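Local coordinates for protein protease Do-like 8, chloroplastic (Arabidopsis thaliana, PDB 4IC6) that probably cleaves proteins in the chloroplast thylakoid as an HtrA-type serine protease, joining a trypsin-like catalytic domain to a PDZ domain, at residues I259-A264 and S287-A292; D330-G335 and I353-K358; V312-K317 and D336-K341; A264-A269 and V319-E324; G120-K125 and S252-A257. The protein carries 1 engineered substitution. All coordinates share one frame; numbering follows the deposited sequence.

Interaction 1: residues I259-A264 and S287-A292; sequences INIELA and SLAEKA
In the PDZ domain, the first turn of the short helix 288-292 sets the methyl of A289 against two isoleucines of 259-264, the chain that leads into strand 262-263. Both meet it with their CG2 branch. I261 CG2 is 3.2 Å from A289 CB, tighter than ordinary carbon contact, and I259 CG2 is 4.1 Å from the same methyl. I259 holds CG2 anti to its backbone N, whereas I261 turns CG1 between N and the carbonyl carbon (chi1 46°) and thereby sends CG2 to the helix. Between the backbones a water does the polar work: it donates to N260 O at 2.8 Å and accepts from A289 N at 3.0 Å, so this N-H of the first helical turn has a partner. S287 N-caps the helix, its OG accepting from E290 N over 3.0 Å in a nearly straight bond (171°), and OG also bonds to P284 O. The side chain of N260 turns elsewhere, OD1 bonding to S360 OG. V283 packs on both A289 and I261, I259 continues onto I353 and L355 of strand 347-357, and strand 262-263 pairs with strand 278-282.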
# COMPACT_ATOMS: atom_id res chain seq x y z
N ILE A 259 22.40 23.40 23.41
CA ILE A 259 22.18 22.51 24.53
C ILE A 259 21.64 21.22 23.93
O ILE A 259 20.67 21.24 23.19
CB ILE A 259 21.11 23.09 25.47
CG1 ILE A 259 21.59 24.43 26.04
CG2 ILE A 259 20.78 22.10 26.60
CD1 ILE A 259 20.52 25.15 26.90
N ASN A 260 22.29 20.10 24.24
CA ASN A 260 21.80 18.82 23.76
C ASN A 260 20.63 18.33 24.64
O ASN A 260 20.82 17.76 25.72
CB ASN A 260 22.95 17.81 23.67
CG ASN A 260 24.00 18.21 22.62
OD1 ASN A 260 23.65 18.71 21.54
ND2 ASN A 260 25.27 18.01 22.94
N ILE A 261 19.42 18.63 24.18
CA ILE A 261 18.19 18.18 24.82
C ILE A 261 17.17 17.99 23.71
O ILE A 261 17.40 18.41 22.58
CB ILE A 261 17.62 19.21 25.82
CG1 ILE A 261 17.62 20.61 25.20
CG2 ILE A 261 18.37 19.18 27.13
CD1 ILE A 261 16.97 21.67 26.08
N GLU A 262 16.04 17.37 24.03
CA GLU A 262 14.96 17.23 23.06
C GLU A 262 13.83 18.19 23.43
O GLU A 262 13.32 18.15 24.55
CB GLU A 262 14.44 15.78 23.03
CG GLU A 262 13.78 15.39 21.71
CD GLU A 262 12.58 14.46 21.88
OE1 GLU A 262 12.57 13.66 22.86
OE2 GLU A 262 11.65 14.53 21.04
N LEU A 263 13.46 19.06 22.50
CA LEU A 263 12.39 20.02 22.73
C LEU A 263 11.16 19.62 21.92
O LEU A 263 11.27 19.10 20.80
CB LEU A 263 12.85 21.43 22.34
CG LEU A 263 14.06 21.97 23.13
CD1 LEU A 263 14.64 23.21 22.48
CD2 LEU A 263 13.69 22.26 24.57
N ALA A 264 9.98 19.86 22.49
CA ALA A 264 8.73 19.49 21.83
C ALA A 264 8.46 20.36 20.62
O ALA A 264 8.62 21.58 20.68
CB ALA A 264 7.55 19.59 22.82
N SER A 287 24.13 14.52 30.73
CA SER A 287 24.43 15.61 29.80
C SER A 287 24.66 16.88 30.62
O SER A 287 24.40 16.90 31.82
CB SER A 287 23.23 15.83 28.88
OG SER A 287 22.08 16.14 29.66
N LEU A 288 25.13 17.94 29.96
CA LEU A 288 25.20 19.24 30.62
C LEU A 288 23.80 19.64 31.15
O LEU A 288 23.68 20.15 32.26
CB LEU A 288 25.72 20.30 29.64
CG LEU A 288 27.19 20.74 29.72
CD1 LEU A 288 28.09 19.65 30.27
CD2 LEU A 288 27.67 21.23 28.38
N ALA A 289 22.77 19.39 30.35
CA ALA A 289 21.40 19.70 30.75
C ALA A 289 21.03 18.98 32.04
O ALA A 289 20.54 19.61 32.98
CB ALA A 289 20.41 19.35 29.63
N GLU A 290 21.27 17.67 32.08
CA GLU A 290 21.01 16.91 33.31
C GLU A 290 21.76 17.46 34.52
O GLU A 290 21.16 17.71 35.56
CB GLU A 290 21.35 15.43 33.10
CG GLU A 290 21.13 14.57 34.35
CD GLU A 290 21.45 13.11 34.10
OE1 GLU A 290 20.68 12.44 33.36
OE2 GLU A 290 22.47 12.63 34.63
N LYS A 291 23.07 17.64 34.38
CA LYS A 291 23.89 18.12 35.49
C LYS A 291 23.42 19.50 35.94
O LYS A 291 23.52 19.84 37.12
CB LYS A 291 25.38 18.14 35.11
CG LYS A 291 25.88 16.80 34.58
CD LYS A 291 27.39 16.81 34.35
CE LYS A 291 27.80 15.74 33.35
NZ LYS A 291 27.19 15.98 32.00
N ALA A 292 22.93 20.31 35.01
CA ALA A 292 22.37 21.62 35.35
C ALA A 292 21.02 21.51 36.05
O ALA A 292 20.56 22.46 36.68
CB ALA A 292 22.25 22.48 34.10
O HOH W 1 22.82 18.73 27.47

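Interaction 2: residues D330-G335 and I353-K358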
# COMPACT_ATOMS: atom_id res chain seq x y z
N ASP A 330 21.72 30.22 18.60
CA ASP A 330 22.63 30.24 17.46
C ASP A 330 23.49 31.51 17.39
O ASP A 330 24.43 31.57 16.59
CB ASP A 330 21.86 30.04 16.16
N GLU A 331 23.18 32.51 18.21
CA GLU A 331 23.94 33.76 18.21
C GLU A 331 24.96 33.83 19.35
O GLU A 331 25.81 34.72 19.39
CB GLU A 331 23.01 34.98 18.23
CG GLU A 331 22.45 35.36 16.85
CD GLU A 331 23.39 36.28 16.07
OE1 GLU A 331 23.60 37.43 16.51
OE2 GLU A 331 23.91 35.85 15.01
N TYR A 332 24.86 32.88 20.28
CA TYR A 332 25.88 32.72 21.32
C TYR A 332 27.08 31.93 20.79
O TYR A 332 27.07 31.40 19.68
CB TYR A 332 25.29 31.98 22.52
CG TYR A 332 24.45 32.83 23.43
CD1 TYR A 332 25.02 33.52 24.48
CD2 TYR A 332 23.07 32.94 23.24
CE1 TYR A 332 24.26 34.29 25.33
CE2 TYR A 332 22.30 33.72 24.09
CZ TYR A 332 22.90 34.39 25.13
OH TYR A 332 22.14 35.16 25.98
N SER A 333 28.13 31.85 21.61
CA SER A 333 29.31 31.08 21.26
C SER A 333 29.51 29.89 22.19
O SER A 333 29.06 29.90 23.34
CB SER A 333 30.58 31.95 21.33
OG SER A 333 30.42 33.16 20.62
N VAL A 334 30.24 28.89 21.71
CA VAL A 334 30.52 27.68 22.49
C VAL A 334 31.00 27.94 23.92
O VAL A 334 30.62 27.24 24.85
CB VAL A 334 31.44 26.72 21.70
CG1 VAL A 334 32.11 25.72 22.63
CG2 VAL A 334 30.62 26.00 20.62
N GLY A 335 31.81 28.96 24.15
CA GLY A 335 32.17 29.24 25.53
C GLY A 335 31.02 29.56 26.50
O GLY A 335 31.03 29.21 27.69
N ILE A 353 23.69 27.16 32.61
CA ILE A 353 24.29 26.12 31.79
C ILE A 353 25.30 26.69 30.81
O ILE A 353 25.12 27.77 30.25
CB ILE A 353 23.21 25.31 31.03
CG1 ILE A 353 23.80 24.07 30.37
CG2 ILE A 353 22.52 26.17 30.00
CD1 ILE A 353 22.75 23.12 29.81
N SER A 354 26.38 25.96 30.60
CA SER A 354 27.34 26.34 29.58
C SER A 354 26.87 25.75 28.26
O SER A 354 26.41 24.61 28.22
CB SER A 354 28.72 25.80 29.94
OG SER A 354 29.28 26.52 31.02
N LEU A 355 26.98 26.53 27.19
CA LEU A 355 26.69 26.05 25.85
C LEU A 355 27.90 25.28 25.34
O LEU A 355 29.03 25.62 25.65
CB LEU A 355 26.36 27.21 24.92
CG LEU A 355 25.20 28.08 25.41
CD1 LEU A 355 24.83 29.10 24.34
CD2 LEU A 355 24.00 27.22 25.73
N GLU A 356 27.65 24.24 24.55
CA GLU A 356 28.72 23.46 23.95
C GLU A 356 28.30 23.26 22.52
O GLU A 356 27.20 23.65 22.14
CB GLU A 356 28.86 22.11 24.64
CG GLU A 356 27.59 21.23 24.55
CD GLU A 356 27.79 19.90 25.26
OE1 GLU A 356 28.95 19.61 25.60
OE2 GLU A 356 26.80 19.17 25.47
N GLU A 357 29.17 22.67 21.72
CA GLU A 357 28.84 22.50 20.31
C GLU A 357 27.57 21.68 20.16
O GLU A 357 27.49 20.54 20.64
CB GLU A 357 29.97 21.85 19.51
CG GLU A 357 29.57 21.58 18.07
CD GLU A 357 30.75 21.28 17.17
OE1 GLU A 357 31.87 21.15 17.69
OE2 GLU A 357 30.55 21.19 15.93
N LYS A 358 26.58 22.29 19.51
CA LYS A 358 25.29 21.65 19.24
C LYS A 358 25.45 20.71 18.06
O LYS A 358 25.39 21.13 16.90
CB LYS A 358 24.23 22.72 18.95
CG LYS A 358 22.87 22.19 18.46
CD LYS A 358 22.40 21.00 19.28
CE LYS A 358 20.91 20.73 19.07
NZ LYS A 358 20.11 21.43 20.11
O HOH W 2 31.54 27.65 29.70
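G335 O accepts a hydrogen bond from a water at 2.6 Å, and the same water is bonded to S354 OG at 2.9 Å, bridging loop 330-335 to strand 353-354. Direct contact between the two segments is mainly apolar. L355 crosses Y332 at a slant, its CD1 3.4 Å from Y332 CB and 3.9 Å from Y332 CG. It touches the root of the tyrosine, not the far end of the ring. L355 CG stands beside its own backbone N, anti to the carbonyl carbon (chi1 -57°), and this carries the isobutyl group toward the loop. Y332 leads on from there, its OH bonding to D315. V334 lays CG2 alongside the strand backbone, 3.8 Å from E357 N, and S333 O is 4.1 Å from L355 CB. The modelled 2.4 Å between V334 O and L355 O sets two acceptors together and is doubtful. L355 interrupts the strand, separating 353-354 from 356-357, while its backbone bonds to D336 and its side chain packs on V338 and L329. At the loop's other end E331 makes a salt bridge with K243. Such a loop, running from helix 322-329 into strand 337-344 and closing over the last strand, belongs to the PDZ fold.

Interaction 3: residues V312-K317 and D336-K341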
# COMPACT_ATOMS: atom_id res chain seq x y z
N VAL A 312 11.52 29.81 29.08
CA VAL A 312 10.78 31.02 28.72
C VAL A 312 11.72 32.19 28.42
O VAL A 312 11.34 33.16 27.75
CB VAL A 312 9.74 31.41 29.80
CG1 VAL A 312 8.69 30.30 29.95
CG2 VAL A 312 10.41 31.70 31.13
N ALA A 313 12.96 32.08 28.89
CA ALA A 313 13.94 33.12 28.68
C ALA A 313 15.38 32.58 28.70
O ALA A 313 15.72 31.74 29.52
CB ALA A 313 13.79 34.21 29.75
N VAL A 314 16.21 33.07 27.79
CA VAL A 314 17.64 32.82 27.87
C VAL A 314 18.35 34.07 28.38
O VAL A 314 18.44 35.08 27.68
CB VAL A 314 18.24 32.42 26.51
CG1 VAL A 314 19.77 32.30 26.60
CG2 VAL A 314 17.62 31.11 26.04
N ASP A 315 18.86 34.00 29.61
CA ASP A 315 19.38 35.19 30.26
C ASP A 315 18.19 36.11 30.49
O ASP A 315 17.33 35.84 31.33
CB ASP A 315 20.45 35.87 29.38
CG ASP A 315 21.75 35.09 29.31
OD1 ASP A 315 22.03 34.32 30.26
OD2 ASP A 315 22.50 35.23 28.31
N ASP A 316 18.13 37.19 29.71
CA ASP A 316 17.03 38.14 29.81
C ASP A 316 15.97 37.92 28.73
O ASP A 316 14.78 37.93 29.01
CB ASP A 316 17.57 39.57 29.75
N LYS A 317 16.43 37.69 27.50
CA LYS A 317 15.58 37.67 26.31
C LYS A 317 14.54 36.55 26.27
O LYS A 317 14.89 35.37 26.33
CB LYS A 317 16.44 37.65 25.05
CG LYS A 317 17.56 36.61 25.07
CD LYS A 317 18.61 36.87 23.99
CE LYS A 317 19.81 37.64 24.55
NZ LYS A 317 20.91 37.73 23.55
N ASP A 336 30.01 30.23 25.97
CA ASP A 336 29.07 31.01 26.78
C ASP A 336 28.29 30.28 27.88
O ASP A 336 27.73 29.22 27.65
CB ASP A 336 28.09 31.73 25.85
CG ASP A 336 28.78 32.73 24.95
OD1 ASP A 336 29.89 33.20 25.32
OD2 ASP A 336 28.20 33.04 23.89
N LYS A 337 28.26 30.87 29.08
CA LYS A 337 27.36 30.44 30.14
C LYS A 337 26.10 31.32 30.14
O LYS A 337 26.20 32.54 30.23
CB LYS A 337 28.04 30.50 31.51
N VAL A 338 24.93 30.70 30.06
CA VAL A 338 23.67 31.44 30.04
C VAL A 338 22.76 31.06 31.22
O VAL A 338 22.94 30.00 31.84
CB VAL A 338 22.88 31.21 28.73
CG1 VAL A 338 23.63 31.79 27.55
CG2 VAL A 338 22.60 29.73 28.53
N THR A 339 21.81 31.94 31.53
CA THR A 339 20.83 31.65 32.57
C THR A 339 19.49 31.39 31.91
O THR A 339 18.99 32.23 31.17
CB THR A 339 20.66 32.83 33.54
OG1 THR A 339 21.94 33.22 34.05
CG2 THR A 339 19.73 32.44 34.68
N LEU A 340 18.92 30.21 32.16
CA LEU A 340 17.64 29.86 31.57
C LEU A 340 16.53 30.13 32.59
O LEU A 340 16.54 29.58 33.69
CB LEU A 340 17.59 28.39 31.18
CG LEU A 340 18.70 27.85 30.27
CD1 LEU A 340 18.47 26.35 30.05
CD2 LEU A 340 18.72 28.59 28.94
N LYS A 341 15.58 30.99 32.24
CA LYS A 341 14.40 31.13 33.10
C LYS A 341 13.40 30.05 32.72
O LYS A 341 12.95 29.99 31.58
CB LYS A 341 13.80 32.54 33.02
CG LYS A 341 14.19 33.43 34.21
CD LYS A 341 13.33 34.69 34.28
CE LYS A 341 13.71 35.69 33.18
NZ LYS A 341 12.63 36.69 32.95
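A classic beta bulge opens this antiparallel pairing: V312 and A313 both face K341. V312 N gives K341 O a straight bond of 2.9 Å (170°), A313 N adds a weak one of 3.4 Å to the same K341 O, and K341 N returns a 2.8 Å bond to A313 O. Two residues on, D315 carries the pairing past the end of strand 312-314. With positive phi it takes the second position of the type II' turn V314-K317, and its carboxylate takes the place of a backbone carbonyl, D315 OD1 accepting from T339 N at 2.7 Å (169°), nearly in line with the C-O bond. D315 N also bonds to T339 O, though its modelled length is too short to trust. D315 OD2 faces Y332 OH. V314 shares a face with V338 and L340: its CG1 crosses V338 CB at 3.9 Å, while CG2 lies side by side with L340 CD2 at 4.0 Å. On the other face A313 CB rests 3.7 Å from K341 CB. Around the valine face lie L325 of helix 322-329, Y332 and I259. Strand 337-344 pairs on its far side with 347-357, and V312 bonds to V319 of the returning chain.

Interaction 4: residues A264-A269 and V319-E324; sequences APDPVA and VKNKAE
D266 lays its carboxylate against the CB of N321, straddling it with OD1 at 3.4 Å and OD2 at 3.5 Å. The two side chains cross at a slant, carboxylate and amide planes 57° apart, and their polar ends meet through a water that donates to D266 OD2 at 2.7 Å and accepts from N321 ND2 at 2.8 Å. A second water links D266 OD1 and A323 N only weakly. N321 is the N-cap of helix 322-329: its CG sits between the backbone N and the carbonyl carbon (chi1 53°), which brings OD1 back over the first turn to accept from E324 N at 2.9 Å (161°), nearly in line with the carbonyl. With the acid set before this helix start, D266 OD1 3.7 Å from K322 N, the positive end of the helix would tend to favour its negative charge. An alanine at N321 would keep the CB against the carboxylate but is likely to leave E324 N uncapped and the bridging water without its amide donor. In PDZ domains generally, the peptide groove runs between a helix and a neighbouring strand edge; by analogy, helix 322-329 and strand 262-263 probably flank it here. K322 spans the two, its fully extended chain passing A264 O with CD 3.5 Å away and delivering NZ to L263 O. P265 occupies the N-cap position of the other helix, 266-271, and beyond it the second subunit closes in, its F165 packing on D266 and its F163 on P267.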
# COMPACT_ATOMS: atom_id res chain seq x y z
N ALA A 264 9.98 19.86 22.49
CA ALA A 264 8.73 19.49 21.83
C ALA A 264 8.46 20.36 20.62
O ALA A 264 8.62 21.58 20.68
CB ALA A 264 7.55 19.59 22.82
N PRO A 265 8.05 19.74 19.51
CA PRO A 265 7.60 20.52 18.37
C PRO A 265 6.40 21.39 18.82
O PRO A 265 5.69 21.00 19.75
CB PRO A 265 7.15 19.45 17.38
CG PRO A 265 7.92 18.23 17.75
CD PRO A 265 8.10 18.29 19.23
N ASP A 266 6.21 22.55 18.20
CA ASP A 266 5.15 23.48 18.62
C ASP A 266 3.76 22.85 18.71
O ASP A 266 3.00 23.13 19.64
CB ASP A 266 5.10 24.68 17.68
CG ASP A 266 5.99 25.82 18.13
OD1 ASP A 266 7.02 25.54 18.78
OD2 ASP A 266 5.66 26.98 17.82
N PRO A 267 3.40 22.02 17.71
CA PRO A 267 2.07 21.39 17.74
C PRO A 267 1.91 20.45 18.93
O PRO A 267 0.80 20.33 19.46
CB PRO A 267 2.04 20.59 16.43
CG PRO A 267 3.02 21.32 15.52
CD PRO A 267 4.11 21.78 16.44
N VAL A 268 2.99 19.81 19.35
CA VAL A 268 2.96 18.94 20.52
C VAL A 268 2.86 19.77 21.79
O VAL A 268 2.03 19.50 22.67
CB VAL A 268 4.20 18.01 20.57
CG1 VAL A 268 4.35 17.36 21.94
CG2 VAL A 268 4.13 16.97 19.46
N ALA A 269 3.69 20.81 21.89
CA ALA A 269 3.66 21.67 23.08
C ALA A 269 2.27 22.27 23.28
O ALA A 269 1.70 22.20 24.36
CB ALA A 269 4.71 22.77 22.98
N VAL A 319 11.63 33.81 25.28
CA VAL A 319 11.54 32.74 24.29
C VAL A 319 10.09 32.31 24.10
O VAL A 319 9.47 31.75 25.02
CB VAL A 319 12.34 31.50 24.76
CG1 VAL A 319 12.27 30.39 23.71
CG2 VAL A 319 13.80 31.86 25.10
N LYS A 320 9.56 32.54 22.90
CA LYS A 320 8.16 32.25 22.59
C LYS A 320 7.91 30.76 22.35
O LYS A 320 6.90 30.21 22.79
CB LYS A 320 7.71 33.06 21.38
N ASN A 321 8.84 30.12 21.65
CA ASN A 321 8.71 28.72 21.28
C ASN A 321 10.06 28.09 20.98
O ASN A 321 11.10 28.71 21.17
CB ASN A 321 7.82 28.59 20.05
CG ASN A 321 8.28 29.47 18.91
OD1 ASN A 321 9.47 29.55 18.62
ND2 ASN A 321 7.33 30.16 18.27
N LYS A 322 10.02 26.86 20.49
CA LYS A 322 11.22 26.10 20.20
C LYS A 322 12.12 26.75 19.15
O LYS A 322 13.34 26.83 19.32
CB LYS A 322 10.82 24.70 19.73
CG LYS A 322 11.95 23.91 19.13
CD LYS A 322 11.52 22.47 18.95
CE LYS A 322 12.59 21.68 18.25
NZ LYS A 322 12.21 20.25 18.15
N ALA A 323 11.51 27.20 18.06
CA ALA A 323 12.22 27.79 16.93
C ALA A 323 12.99 29.00 17.39
O ALA A 323 14.14 29.22 16.99
CB ALA A 323 11.23 28.19 15.83
N GLU A 324 12.35 29.80 18.24
CA GLU A 324 12.97 31.00 18.77
C GLU A 324 14.13 30.70 19.71
O GLU A 324 15.14 31.39 19.66
CB GLU A 324 11.93 31.88 19.46
CG GLU A 324 10.97 32.53 18.47
CD GLU A 324 11.71 33.36 17.44
OE1 GLU A 324 12.61 34.13 17.83
OE2 GLU A 324 11.40 33.24 16.23
O HOH W 3 4.64 29.44 18.42
O HOH W 4 9.32 25.57 16.31

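Interaction 5: residues G120-K125 and S252-A257; sequences GADRAK and SKVLRA
R256 grips D122 end-on with two nitrogens, one to each carboxylate oxygen: R256 NH1 to D122 OD2 at 2.6 Å (171°) and R256 NH2 to D122 OD1 at 2.9 Å. The side chains approach from opposite directions and their flat groups are nearly coplanar, 27° apart. OD1 offers its syn lone pair; OD2 is met on the syn side but somewhat out of the carboxylate plane. D122 reaches across because its CG is anti to the backbone N (chi1 -177°). From the opposite face of the carboxylate, K125 N bonds D122 OD2 at 3.2 Å, an Asx motif. D122 OD1 also takes a bond at 2.8 Å from a water that donates to A121 O and accepts from V254 N. An alanine in place of D122 would probably leave the R256 charge without its mate and K125 N without its acceptor. The guanidinium is sandwiched, V254 CG1 over the centre of one face and A124 CB over the other, nearer the rim, while K125 CG comes obliquely to within 3.4 Å of R256 NH1. At the far end G120 CA lies against S252 O at 3.2 Å, where a CB would clash. In HtrA proteases a linker joins protease and PDZ domains; this contact ties that linker, after helix 238-251, back to strand 111-122, just ahead of D126 of the predicted charge relay.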
# COMPACT_ATOMS: atom_id res chain seq x y z
N GLY A 120 30.58 24.08 0.92
CA GLY A 120 30.25 23.59 2.24
C GLY A 120 28.80 23.15 2.25
O GLY A 120 28.04 23.47 1.34
N ALA A 121 28.42 22.40 3.27
CA ALA A 121 27.07 21.89 3.36
C ALA A 121 26.64 21.99 4.81
O ALA A 121 27.49 21.93 5.70
CB ALA A 121 27.04 20.44 2.88
N ASP A 122 25.35 22.16 5.06
CA ASP A 122 24.83 22.14 6.43
C ASP A 122 23.56 21.30 6.48
O ASP A 122 22.50 21.73 6.02
CB ASP A 122 24.56 23.56 6.94
CG ASP A 122 24.09 23.58 8.40
OD1 ASP A 122 24.83 23.09 9.28
OD2 ASP A 122 22.97 24.08 8.66
N ARG A 123 23.67 20.11 7.05
CA ARG A 123 22.55 19.19 7.07
C ARG A 123 21.35 19.72 7.86
O ARG A 123 20.20 19.58 7.44
CB ARG A 123 23.00 17.83 7.60
CG ARG A 123 21.89 16.81 7.68
CD ARG A 123 22.38 15.37 7.76
NE ARG A 123 21.46 14.54 6.98
CZ ARG A 123 21.79 13.44 6.32
NH1 ARG A 123 23.04 12.97 6.36
NH2 ARG A 123 20.86 12.80 5.63
N ALA A 124 21.62 20.36 8.99
CA ALA A 124 20.57 20.87 9.87
C ALA A 124 19.61 21.82 9.15
O ALA A 124 18.41 21.78 9.40
CB ALA A 124 21.18 21.55 11.09
N LYS A 125 20.12 22.68 8.27
CA LYS A 125 19.25 23.58 7.50
C LYS A 125 19.03 23.12 6.06
O LYS A 125 18.44 23.86 5.26
CB LYS A 125 19.79 25.02 7.54
CG LYS A 125 19.86 25.63 8.94
CD LYS A 125 18.45 25.69 9.57
CE LYS A 125 18.41 26.59 10.81
NZ LYS A 125 17.01 26.78 11.31
N SER A 252 33.04 26.57 5.34
CA SER A 252 32.67 25.25 4.81
C SER A 252 31.69 24.50 5.71
O SER A 252 31.18 23.45 5.33
CB SER A 252 33.91 24.38 4.52
OG SER A 252 34.25 23.59 5.66
N LYS A 253 31.42 25.04 6.89
CA LYS A 253 30.45 24.41 7.79
C LYS A 253 29.88 25.43 8.76
O LYS A 253 30.42 26.52 8.91
CB LYS A 253 31.10 23.26 8.57
CG LYS A 253 32.18 23.71 9.56
CD LYS A 253 32.80 22.54 10.32
CE LYS A 253 33.85 21.82 9.48
NZ LYS A 253 34.87 21.08 10.29
N VAL A 254 28.79 25.07 9.43
CA VAL A 254 28.28 25.94 10.48
C VAL A 254 28.56 25.39 11.87
O VAL A 254 28.14 24.29 12.21
CB VAL A 254 26.77 26.17 10.32
CG1 VAL A 254 26.24 27.08 11.43
CG2 VAL A 254 26.48 26.75 8.94
N LEU A 255 29.27 26.17 12.68
CA LEU A 255 29.46 25.84 14.10
C LEU A 255 28.31 26.40 14.92
O LEU A 255 28.04 27.59 14.86
CB LEU A 255 30.79 26.42 14.60
CG LEU A 255 31.15 26.05 16.04
CD1 LEU A 255 31.23 24.53 16.18
CD2 LEU A 255 32.45 26.71 16.52
N ARG A 256 27.63 25.55 15.70
CA ARG A 256 26.49 26.00 16.52
C ARG A 256 26.72 25.73 18.00
O ARG A 256 27.12 24.63 18.37
CB ARG A 256 25.20 25.28 16.11
CG ARG A 256 24.67 25.65 14.75
CD ARG A 256 23.36 24.94 14.47
NE ARG A 256 22.80 25.38 13.19
CZ ARG A 256 23.11 24.84 12.02
NH1 ARG A 256 22.55 25.30 10.91
NH2 ARG A 256 23.96 23.84 11.96
N ALA A 257 26.47 26.73 18.84
CA ALA A 257 26.53 26.54 20.28
C ALA A 257 25.12 26.18 20.69
O ALA A 257 24.17 26.72 20.15
CB ALA A 257 26.97 27.80 21.00
O HOH W 5 27.51 22.58 8.84

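Overall arrangement
Interactions 1 to 4 lie within the PDZ domain, whereas interaction 5 ties the linker to the protease domain. There K125 has its side chain about 6 Å from that of the predicted catalytic D126, and A121 about 10 Å from H83. Interaction 5 reaches interaction 2, 14 Å away between centres, through K358 N on R256 O. Interactions 2 and 3, centres 12 Å apart, are joined by L355 N on D336 O, on neighbouring strands 347-357 and 337-344. K358 NZ binds I259 O, coupling interactions 1 and 2; I259 also meets L340 of interaction 3. A264 is shared by interactions 1 and 4. Interactions 4 and 5 do not touch, their centres 22 Å apart.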